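Local coordinates for dual specificity protein phosphatase 15 (PDB 1YZ4) that removes phosphate from phosphotyrosine, phosphoserine and phosphothreonine in proteins, as a dual-specificity member of the protein-tyrosine phosphatase family, at residues T35-I40 against L88-A93; G14-N19 against G84-V89. The protein carries 1 engineered substitution. One frame throughout, in Å; residues are numbered along the deposited sequence.

Contact 1: residues T35-I40 against L88-A93. Engineered in segment 88-93: Ser91 (natural residue Cys). With BOG (octyl beta-D-glucopyranoside), chain C; SO4 (sulfate ion), chain D.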
loop_
_atom_site.group_PDB
_atom_site.type_symbol
_atom_site.label_atom_id
_atom_site.label_comp_id
_atom_site.label_asym_id
_atom_site.label_seq_id
_atom_site.Cartn_x
_atom_site.Cartn_y
_atom_site.Cartn_z
ATOM N N THR A 35 1.625 -13.073 -2.546
ATOM C CA THR A 35 0.396 -13.868 -2.505
ATOM C C THR A 35 -0.851 -12.996 -2.539
ATOM O O THR A 35 -1.958 -13.486 -2.757
ATOM C CB THR A 35 0.320 -14.732 -1.232
ATOM O OG1 THR A 35 0.380 -13.885 -0.076
ATOM C CG2 THR A 35 1.461 -15.747 -1.202
ATOM N N HIS A 36 -0.667 -11.702 -2.305
ATOM C CA HIS A 36 -1.781 -10.764 -2.297
ATOM C C HIS A 36 -1.415 -9.467 -2.988
ATOM O O HIS A 36 -0.277 -9.007 -2.919
ATOM C CB HIS A 36 -2.216 -10.472 -0.862
ATOM C CG HIS A 36 -2.781 -11.660 -0.153
ATOM N ND1 HIS A 36 -2.005 -12.728 0.245
ATOM C CD2 HIS A 36 -4.054 -11.966 0.198
ATOM C CE1 HIS A 36 -2.775 -13.640 0.809
ATOM N NE2 HIS A 36 -4.023 -13.203 0.793
ATOM N N ILE A 37 -2.398 -8.870 -3.641
ATOM C CA ILE A 37 -2.184 -7.631 -4.357
ATOM C C ILE A 37 -3.400 -6.740 -4.238
ATOM O O ILE A 37 -4.541 -7.205 -4.254
ATOM C CB ILE A 37 -1.954 -7.876 -5.873
ATOM C CG1 ILE A 37 -0.667 -8.676 -6.104
ATOM C CG2 ILE A 37 -1.917 -6.531 -6.620
ATOM C CD1 ILE A 37 -0.425 -9.033 -7.597
ATOM N N ILE A 38 -3.143 -5.450 -4.101
ATOM C CA ILE A 38 -4.208 -4.478 -4.045
ATOM C C ILE A 38 -3.972 -3.670 -5.305
ATOM O O ILE A 38 -2.910 -3.070 -5.468
ATOM C CB ILE A 38 -4.091 -3.548 -2.827
ATOM C CG1 ILE A 38 -4.302 -4.341 -1.534
ATOM C CG2 ILE A 38 -5.110 -2.407 -2.945
ATOM C CD1 ILE A 38 -4.351 -3.457 -0.293
ATOM N N SER A 39 -4.935 -3.696 -6.217
ATOM C CA SER A 39 -4.810 -2.937 -7.446
ATOM C C SER A 39 -5.651 -1.671 -7.346
ATOM O O SER A 39 -6.875 -1.731 -7.175
ATOM C CB SER A 39 -5.272 -3.770 -8.640
ATOM O OG SER A 39 -4.455 -4.912 -8.795
ATOM N N ILE A 40 -4.984 -0.529 -7.433
ATOM C CA ILE A 40 -5.650 0.759 -7.386
ATOM C C ILE A 40 -5.564 1.288 -8.810
ATOM O O ILE A 40 -4.614 1.984 -9.174
ATOM C CB ILE A 40 -4.932 1.726 -6.429
ATOM C CG1 ILE A 40 -4.657 1.032 -5.095
ATOM C CG2 ILE A 40 -5.806 2.935 -6.169
ATOM C CD1 ILE A 40 -3.759 1.825 -4.173
ATOM N N LEU A 88 1.496 -6.921 -2.347
ATOM C CA LEU A 88 2.018 -5.888 -3.231
ATOM C C LEU A 88 0.902 -4.890 -3.513
ATOM O O LEU A 88 -0.143 -5.257 -4.045
ATOM C CB LEU A 88 2.491 -6.477 -4.569
ATOM C CG LEU A 88 2.472 -5.482 -5.747
ATOM C CD1 LEU A 88 3.549 -4.420 -5.553
ATOM C CD2 LEU A 88 2.698 -6.213 -7.062
ATOM N N VAL A 89 1.108 -3.635 -3.142
ATOM C CA VAL A 89 0.108 -2.616 -3.435
ATOM C C VAL A 89 0.671 -1.822 -4.617
ATOM O O VAL A 89 1.821 -1.371 -4.578
ATOM C CB VAL A 89 -0.123 -1.663 -2.237
ATOM C CG1 VAL A 89 -1.274 -0.713 -2.551
ATOM C CG2 VAL A 89 -0.420 -2.468 -0.970
ATOM N N HIS A 90 -0.126 -1.655 -5.668
ATOM C CA HIS A 90 0.348 -0.923 -6.835
ATOM C C HIS A 90 -0.675 -0.006 -7.498
ATOM O O HIS A 90 -1.891 -0.183 -7.365
ATOM C CB HIS A 90 0.870 -1.912 -7.878
ATOM C CG HIS A 90 -0.211 -2.678 -8.570
ATOM N ND1 HIS A 90 -0.922 -2.165 -9.633
ATOM C CD2 HIS A 90 -0.721 -3.911 -8.337
ATOM C CE1 HIS A 90 -1.822 -3.050 -10.029
ATOM N NE2 HIS A 90 -1.720 -4.118 -9.258
ATOM N N SER A 91 -0.144 0.986 -8.207
ATOM C CA SER A 91 -0.923 1.953 -8.974
ATOM C C SER A 91 -0.069 2.163 -10.222
ATOM O O SER A 91 1.140 1.906 -10.192
ATOM C CB SER A 91 -1.135 3.256 -8.191
ATOM O OG SER A 91 -0.044 3.541 -7.335
ATOM N N PHE A 92 -0.685 2.622 -11.307
ATOM C CA PHE A 92 0.023 2.770 -12.580
ATOM C C PHE A 92 1.457 3.293 -12.600
ATOM O O PHE A 92 2.359 2.593 -13.063
ATOM C CB PHE A 92 -0.798 3.596 -13.577
ATOM C CG PHE A 92 -0.480 3.274 -15.014
ATOM C CD1 PHE A 92 -0.937 2.089 -15.591
ATOM C CD2 PHE A 92 0.316 4.119 -15.775
ATOM C CE1 PHE A 92 -0.603 1.749 -16.908
ATOM C CE2 PHE A 92 0.656 3.787 -17.090
ATOM C CZ PHE A 92 0.195 2.599 -17.654
ATOM N N ALA A 93 1.667 4.516 -12.124
ATOM C CA ALA A 93 2.995 5.121 -12.131
ATOM C C ALA A 93 3.855 4.711 -10.944
ATOM O O ALA A 93 5.072 4.914 -10.948
ATOM C CB ALA A 93 2.876 6.647 -12.178
HETATM C C1 BOG C . -2.541 6.180 -17.715
HETATM O O1 BOG C . -2.262 6.843 -18.954
HETATM C C2 BOG C . -2.348 7.183 -16.541
HETATM O O2 BOG C . -1.013 7.655 -16.520
HETATM C C3 BOG C . -2.665 6.481 -15.218
HETATM O O3 BOG C . -2.513 7.386 -14.143
HETATM C C4 BOG C . -4.106 5.988 -15.273
HETATM O O4 BOG C . -4.420 5.334 -14.058
HETATM C C5 BOG C . -4.278 5.005 -16.465
HETATM O O5 BOG C . -3.915 5.689 -17.692
HETATM C C6 BOG C . -5.729 4.533 -16.560
HETATM O O6 BOG C . -5.923 3.737 -17.718
HETATM C "C1'" BOG C . -2.006 5.979 -20.071
HETATM C "C2'" BOG C . -0.801 6.566 -20.773
HETATM C "C3'" BOG C . 0.453 6.142 -20.039
HETATM C "C4'" BOG C . 1.726 6.705 -20.645
HETATM C "C5'" BOG C . 2.967 6.241 -19.873
HETATM C "C6'" BOG C . 2.835 6.409 -18.365
HETATM C "C7'" BOG C . 4.078 5.926 -17.664
HETATM C "C8'" BOG C . 3.939 6.086 -16.174
HETATM S S SO4 D . 0.105 6.349 -9.365
HETATM O O1 SO4 D . -0.283 6.046 -10.737
HETATM O O2 SO4 D . -1.088 6.492 -8.537
HETATM O O3 SO4 D . 0.935 5.287 -8.839
HETATM O O4 SO4 D . 0.874 7.584 -9.300
HETATM O O HOH W 1 -3.473 2.127 -11.587
#

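Contact 2: residues G14-N19 against G84-V89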
loop_
_atom_site.group_PDB
_atom_site.type_symbol
_atom_site.label_atom_id
_atom_site.label_comp_id
_atom_site.label_asym_id
_atom_site.label_seq_id
_atom_site.Cartn_x
_atom_site.Cartn_y
_atom_site.Cartn_z
ATOM N N GLY A 14 6.862 -8.609 4.131
ATOM C CA GLY A 14 5.533 -8.965 3.665
ATOM C C GLY A 14 4.736 -7.860 2.976
ATOM O O GLY A 14 3.568 -8.074 2.636
ATOM N N LEU A 15 5.343 -6.695 2.746
ATOM C CA LEU A 15 4.636 -5.584 2.091
ATOM C C LEU A 15 5.474 -4.877 1.022
ATOM O O LEU A 15 6.615 -4.493 1.276
ATOM C CB LEU A 15 4.190 -4.563 3.144
ATOM C CG LEU A 15 3.417 -3.343 2.653
ATOM C CD1 LEU A 15 2.175 -3.780 1.896
ATOM C CD2 LEU A 15 3.043 -2.476 3.850
ATOM N N TYR A 16 4.907 -4.691 -0.168
ATOM C CA TYR A 16 5.634 -4.038 -1.256
ATOM C C TYR A 16 4.843 -2.977 -2.011
ATOM O O TYR A 16 3.609 -2.988 -2.028
ATOM C CB TYR A 16 6.124 -5.066 -2.279
ATOM C CG TYR A 16 7.078 -6.100 -1.736
ATOM C CD1 TYR A 16 6.619 -7.155 -0.949
ATOM C CD2 TYR A 16 8.443 -6.033 -2.018
ATOM C CE1 TYR A 16 7.492 -8.119 -0.459
ATOM C CE2 TYR A 16 9.322 -6.991 -1.534
ATOM C CZ TYR A 16 8.836 -8.031 -0.756
ATOM O OH TYR A 16 9.689 -8.998 -0.295
ATOM N N LEU A 17 5.583 -2.072 -2.648
ATOM C CA LEU A 17 5.018 -0.993 -3.449
ATOM C C LEU A 17 5.477 -1.181 -4.886
ATOM O O LEU A 17 6.627 -1.548 -5.131
ATOM C CB LEU A 17 5.497 0.366 -2.931
ATOM C CG LEU A 17 4.644 1.056 -1.860
ATOM C CD1 LEU A 17 5.346 2.300 -1.350
ATOM C CD2 LEU A 17 3.289 1.422 -2.458
ATOM N N GLY A 18 4.583 -0.940 -5.838
ATOM C CA GLY A 18 4.965 -1.101 -7.229
ATOM C C GLY A 18 4.076 -0.384 -8.228
ATOM O O GLY A 18 3.093 0.258 -7.863
ATOM N N ASN A 19 4.440 -0.500 -9.499
ATOM C CA ASN A 19 3.709 0.115 -10.593
ATOM C C ASN A 19 3.063 -0.995 -11.421
ATOM O O ASN A 19 3.238 -2.180 -11.119
ATOM C CB ASN A 19 4.671 0.909 -11.467
ATOM C CG ASN A 19 5.855 0.075 -11.914
ATOM O OD1 ASN A 19 5.692 -1.052 -12.402
ATOM N ND2 ASN A 19 7.057 0.617 -11.747
ATOM N N GLY A 84 1.203 -15.108 7.142
ATOM C CA GLY A 84 2.304 -15.598 6.324
ATOM C C GLY A 84 2.321 -15.326 4.829
ATOM O O GLY A 84 2.968 -16.059 4.083
ATOM N N GLY A 85 1.631 -14.282 4.379
ATOM C CA GLY A 85 1.627 -13.975 2.958
ATOM C C GLY A 85 2.488 -12.769 2.631
ATOM O O GLY A 85 3.256 -12.300 3.470
ATOM N N ASN A 86 2.379 -12.278 1.400
ATOM C CA ASN A 86 3.127 -11.102 0.971
ATOM C C ASN A 86 2.219 -10.251 0.100
ATOM O O ASN A 86 1.666 -10.730 -0.895
ATOM C CB ASN A 86 4.378 -11.494 0.187
ATOM C CG ASN A 86 5.413 -12.171 1.051
ATOM O OD1 ASN A 86 5.335 -13.370 1.305
ATOM N ND2 ASN A 86 6.385 -11.401 1.519
ATOM N N CYS A 87 2.069 -8.985 0.471
ATOM C CA CYS A 87 1.191 -8.108 -0.280
ATOM C C CYS A 87 1.876 -7.015 -1.077
ATOM O O CYS A 87 2.722 -6.283 -0.560
ATOM C CB CYS A 87 0.154 -7.467 0.649
ATOM S SG CYS A 87 -1.072 -6.440 -0.221
ATOM N N LEU A 88 1.496 -6.921 -2.347
ATOM C CA LEU A 88 2.018 -5.888 -3.231
ATOM C C LEU A 88 0.902 -4.890 -3.513
ATOM O O LEU A 88 -0.143 -5.257 -4.045
ATOM C CB LEU A 88 2.491 -6.477 -4.569
ATOM C CG LEU A 88 2.472 -5.482 -5.747
ATOM C CD1 LEU A 88 3.549 -4.420 -5.553
ATOM C CD2 LEU A 88 2.698 -6.213 -7.062
ATOM N N VAL A 89 1.108 -3.635 -3.142
ATOM C CA VAL A 89 0.108 -2.616 -3.435
ATOM C C VAL A 89 0.671 -1.822 -4.617
ATOM O O VAL A 89 1.821 -1.371 -4.578
ATOM C CB VAL A 89 -0.123 -1.663 -2.237
ATOM C CG1 VAL A 89 -1.274 -0.713 -2.551
ATOM C CG2 VAL A 89 -0.420 -2.468 -0.970
#

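Contact 1: residues T35-I40 against L88-A93
The carbonyl O of His36 accepts the N-H of Leu88 at 2.8 Å and opens a ladder between two parallel strands. Ile38 then bonds both ways, its N to Leu88 O and its O to His90 N, the latter nearly straight at 172°, and Ile40 N closes on His90 O at 3.1 Å. One face of the sheet carries Ile37, Ser39, Leu88 and His90. With CG of His90 set between its backbone N and carbonyl carbon (chi1 73°), the ring leans toward strand 36-40: Ile37 CG2 meets its edge at CD2 (3.4 Å), the CA of Ser39 sits over one face in a CH-pi contact, and NE2 gives a weak, bent bond of 2.9 Å to Ser39 OG. On the other face Val89 CG1 packs against both Ile38 CB and the CD1 of Ile40 (3.9 Å from the latter); Ile38 and Val89 rest on helix 70-82, Ile40 on helix 97-110. Past the ladder a water bridges Ile40 O and Phe92 N. Ser91, engineered in place of cysteine, turns OG to sulfate O3 and also meets the N-H of Ser98, while Ala93 N reaches sulfate O1 at 2.8 Å. The N-H groups of Ile95 and Ser96 and the side chain of Arg97 complete the anion's cradle, the P-loop of this phosphatase family. The natural cysteine at position 91 is the predicted phosphocysteine nucleophile; the sulfate therefore probably marks where substrate phosphate binds, at the end of a strand held in place by its neighbour's backbone.

Contact 2: residues G14-N19 against G84-V89
Gly14 O receives Cys87 N at 2.8 Å in the first backbone bond of a parallel ladder. Tyr16 N gives to Cys87 O at 2.7 Å, Tyr16 O takes Val89 N, and Gly18 N ends the ladder on Val89 O with a more bent bond of 141°. Weaker CA-H...O contacts run beside these bonds, as from Leu15 CA to Cys87 O.

Among apolar groups, Leu15 CD1 reaches Val89 CG2 at 4.1 Å on the face shared with Leu17 and Cys87. On the reverse face Leu88 CD1 lies near Tyr16 CB and comes within 3.6 Å of Gly18 N, against a residue that has no side chain.

The polar side-chain packing is at the start of the pair. With CG anti to its carbonyl carbon (chi1 -68°), Asn86 brings ND2 to 3.4 Å from Gly14 CA and to the edge of the Tyr16 ring, in its plane, 4.0 Å from CE1; ring and amide are turned 46° apart.

Strand 87-91 enters here from helix 70-82, which a Schellman motif at Gly84 ends. Leu15 and Leu17 pack on helix 97-110, Cys87 and Val89 on Ile77 of helix 70-82, while Tyr16, on the other face, packs against Asn32 and Ile34 of a loop. On its far side strand 15-18 pairs with strand 9-12.

How the contacts relate
Contacts 1 and 2 are the two flanks of strand 87-91, which strands 36-40 and 15-18 flank within one sheet; Leu88 and Val89 take part in both. Each is largely buried, and each rests on a parallel backbone ladder. Their chemistry parts toward the ends of the strand. Contact 2 includes the entry from helix 70-82, where an asparagine amide lies against a glycine CA and the edge of a tyrosine ring. Contact 1 follows the strand to its exit, where histidine and serine side chains give way to the sulfate-filled pocket of the predicted active site. Asn86 O, close to both Thr35 N and His36 N (2.9 Å each, probable hydrogen bonds), joins them at the entry; His90 CB packs on Gly18 O further along.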